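Local coordinates for transcriptional regulatory protein (Chlamydia trachomatis, PDB 3Q7T) that may act as a global positive regulator of transcription, binding a cis-acting element of its own promoter and so probably activating its own expression, at residues 14-19 and 38-43. Residues are numbered along the deposited sequence; the frame is centred on the assembly and turned at random.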
loop_
_atom_site.group_PDB
_atom_site.type_symbol
_atom_site.label_atom_id
_atom_site.label_comp_id
_atom_site.label_asym_id
_atom_site.label_seq_id
_atom_site.Cartn_x
_atom_site.Cartn_y
_atom_site.Cartn_z
ATOM N N HIS B 14 -13.924 -11.607 -5.005
ATOM C CA HIS B 14 -13.946 -11.103 -6.371
ATOM C C HIS B 14 -12.959 -9.936 -6.614
ATOM O O HIS B 14 -13.023 -8.874 -5.970
ATOM C CB HIS B 14 -15.371 -10.692 -6.764
ATOM C CG HIS B 14 -15.491 -10.247 -8.192
ATOM N ND1 HIS B 14 -16.364 -9.257 -8.598
ATOM C CD2 HIS B 14 -14.834 -10.648 -9.308
ATOM C CE1 HIS B 14 -16.241 -9.073 -9.902
ATOM N NE2 HIS B 14 -15.317 -9.903 -10.356
ATOM N N VAL B 15 -12.057 -10.156 -7.564
ATOM C CA VAL B 15 -11.025 -9.196 -7.926
ATOM C C VAL B 15 -11.259 -8.744 -9.359
ATOM O O VAL B 15 -11.308 -9.568 -10.297
ATOM C CB VAL B 15 -9.628 -9.827 -7.832
ATOM C CG1 VAL B 15 -8.551 -8.799 -8.156
ATOM C CG2 VAL B 15 -9.410 -10.425 -6.448
ATOM N N LEU B 16 -11.433 -7.437 -9.522
ATOM C CA LEU B 16 -11.603 -6.848 -10.841
ATOM C C LEU B 16 -10.282 -6.209 -11.274
ATOM O O LEU B 16 -9.628 -5.520 -10.494
ATOM C CB LEU B 16 -12.738 -5.832 -10.833
ATOM C CG LEU B 16 -12.854 -4.911 -12.042
ATOM C CD1 LEU B 16 -13.310 -5.690 -13.280
ATOM C CD2 LEU B 16 -13.786 -3.740 -11.748
ATOM N N LEU B 17 -9.880 -6.465 -12.514
ATOM C CA LEU B 17 -8.589 -6.008 -12.997
ATOM C C LEU B 17 -8.822 -5.149 -14.219
ATOM O O LEU B 17 -9.452 -5.583 -15.173
ATOM C CB LEU B 17 -7.704 -7.202 -13.353
ATOM C CG LEU B 17 -7.529 -8.273 -12.267
ATOM C CD1 LEU B 17 -7.076 -9.617 -12.876
ATOM C CD2 LEU B 17 -6.545 -7.814 -11.214
ATOM N N VAL B 18 -8.320 -3.924 -14.177
ATOM C CA VAL B 18 -8.551 -2.961 -15.238
ATOM C C VAL B 18 -7.207 -2.580 -15.842
ATOM O O VAL B 18 -6.336 -2.038 -15.152
ATOM C CB VAL B 18 -9.251 -1.706 -14.708
ATOM C CG1 VAL B 18 -9.616 -0.761 -15.868
ATOM C CG2 VAL B 18 -10.511 -2.092 -13.886
ATOM N N SER B 19 -7.026 -2.888 -17.121
ATOM C CA SER B 19 -5.745 -2.635 -17.785
ATOM C C SER B 19 -5.885 -2.709 -19.287
ATOM O O SER B 19 -6.807 -3.341 -19.793
ATOM C CB SER B 19 -4.711 -3.673 -17.365
ATOM O OG SER B 19 -3.421 -3.348 -17.859
ATOM N N ARG B 38 -12.191 -15.287 -7.496
ATOM C CA ARG B 38 -12.724 -15.215 -8.851
ATOM C C ARG B 38 -12.270 -13.901 -9.478
ATOM O O ARG B 38 -12.435 -12.829 -8.882
ATOM C CB ARG B 38 -14.259 -15.252 -8.859
ATOM C CG ARG B 38 -14.886 -16.448 -8.139
ATOM C CD ARG B 38 -14.193 -17.756 -8.509
ATOM N NE ARG B 38 -14.662 -18.319 -9.773
ATOM C CZ ARG B 38 -14.059 -19.325 -10.406
ATOM N NH1 ARG B 38 -12.953 -19.860 -9.897
ATOM N NH2 ARG B 38 -14.549 -19.789 -11.554
ATOM N N CYS B 39 -11.724 -13.974 -10.687
ATOM C CA CYS B 39 -11.226 -12.780 -11.370
ATOM C C CYS B 39 -12.097 -12.325 -12.534
ATOM O O CYS B 39 -12.771 -13.125 -13.173
ATOM C CB CYS B 39 -9.804 -13.003 -11.859
ATOM S SG CYS B 39 -8.617 -13.283 -10.532
ATOM N N THR B 40 -12.091 -11.021 -12.772
ATOM C CA THR B 40 -12.649 -10.426 -13.975
ATOM C C THR B 40 -11.572 -9.480 -14.469
ATOM O O THR B 40 -10.909 -8.835 -13.661
ATOM C CB THR B 40 -13.927 -9.619 -13.682
ATOM O OG1 THR B 40 -14.887 -10.459 -13.038
ATOM C CG2 THR B 40 -14.533 -9.066 -14.968
ATOM N N ILE B 41 -11.361 -9.417 -15.780
ATOM C CA ILE B 41 -10.422 -8.438 -16.338
ATOM C C ILE B 41 -11.065 -7.607 -17.444
ATOM O O ILE B 41 -11.716 -8.147 -18.333
ATOM C CB ILE B 41 -9.080 -9.079 -16.787
ATOM C CG1 ILE B 41 -8.190 -8.036 -17.459
ATOM C CG2 ILE B 41 -9.310 -10.235 -17.731
ATOM C CD1 ILE B 41 -6.744 -8.388 -17.463
ATOM N N GLY B 42 -10.907 -6.287 -17.363
ATOM C CA GLY B 42 -11.535 -5.356 -18.296
ATOM C C GLY B 42 -10.573 -4.257 -18.739
ATOM O O GLY B 42 -9.489 -4.117 -18.177
ATOM N N GLN B 43 -10.966 -3.470 -19.737
ATOM C CA GLN B 43 -10.146 -2.345 -20.176
ATOM C C GLN B 43 -10.652 -0.990 -19.675
ATOM O O GLN B 43 -10.033 0.042 -19.916
ATOM C CB GLN B 43 -10.051 -2.326 -21.698
ATOM C CG GLN B 43 -9.203 -3.439 -22.261
ATOM C CD GLN B 43 -9.292 -3.495 -23.754
ATOM O OE1 GLN B 43 -8.658 -2.700 -24.451
ATOM N NE2 GLN B 43 -10.096 -4.428 -24.265
#
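His14 and Thr40 supply the side-chain bond in this pairing of parallel strands, a worked example of how an inner strand and an outermost strand of a response-regulator receiver fold are joined by backbone hydrogen bonds. The NE2 of His14 meets the OG1 of Thr40 at 2.8 Å, nearly straight at 163°. With CG anti to the backbone N (chi1 -176°), the ring leans toward 38-42, its edge also facing the carbonyl O of Arg38; its ND1 is held by Ser50 O, so bonds at both nitrogens fix the ring's rotation. Beneath, five backbone bonds alternate along the strands, from Val15 N to Arg38 O (3.0 Å) through Gly42 N to Leu17 O (2.7 Å) and on to Ser19 N with Gly42 O. The close-packed apolar part includes Leu17 and Ile41: Leu17 CB lies 4.1 Å from Ile41 CB, and both side chains rest on Phe25. The two ends of 38-43 are looser and face solvent more: Arg38 swings its guanidinium away to Pro34 O, and Gln43, exposed, lays its aliphatic CG 3.4 Å from Ser19 O. Helix 23-31 makes the crossover of this beta-alpha-beta unit and covers the Leu17 face, Val15 packs against helix 105-116, and strand 53-57 flanks 14-18 on its other side, leaving 37-42 outermost in the chain's sheet.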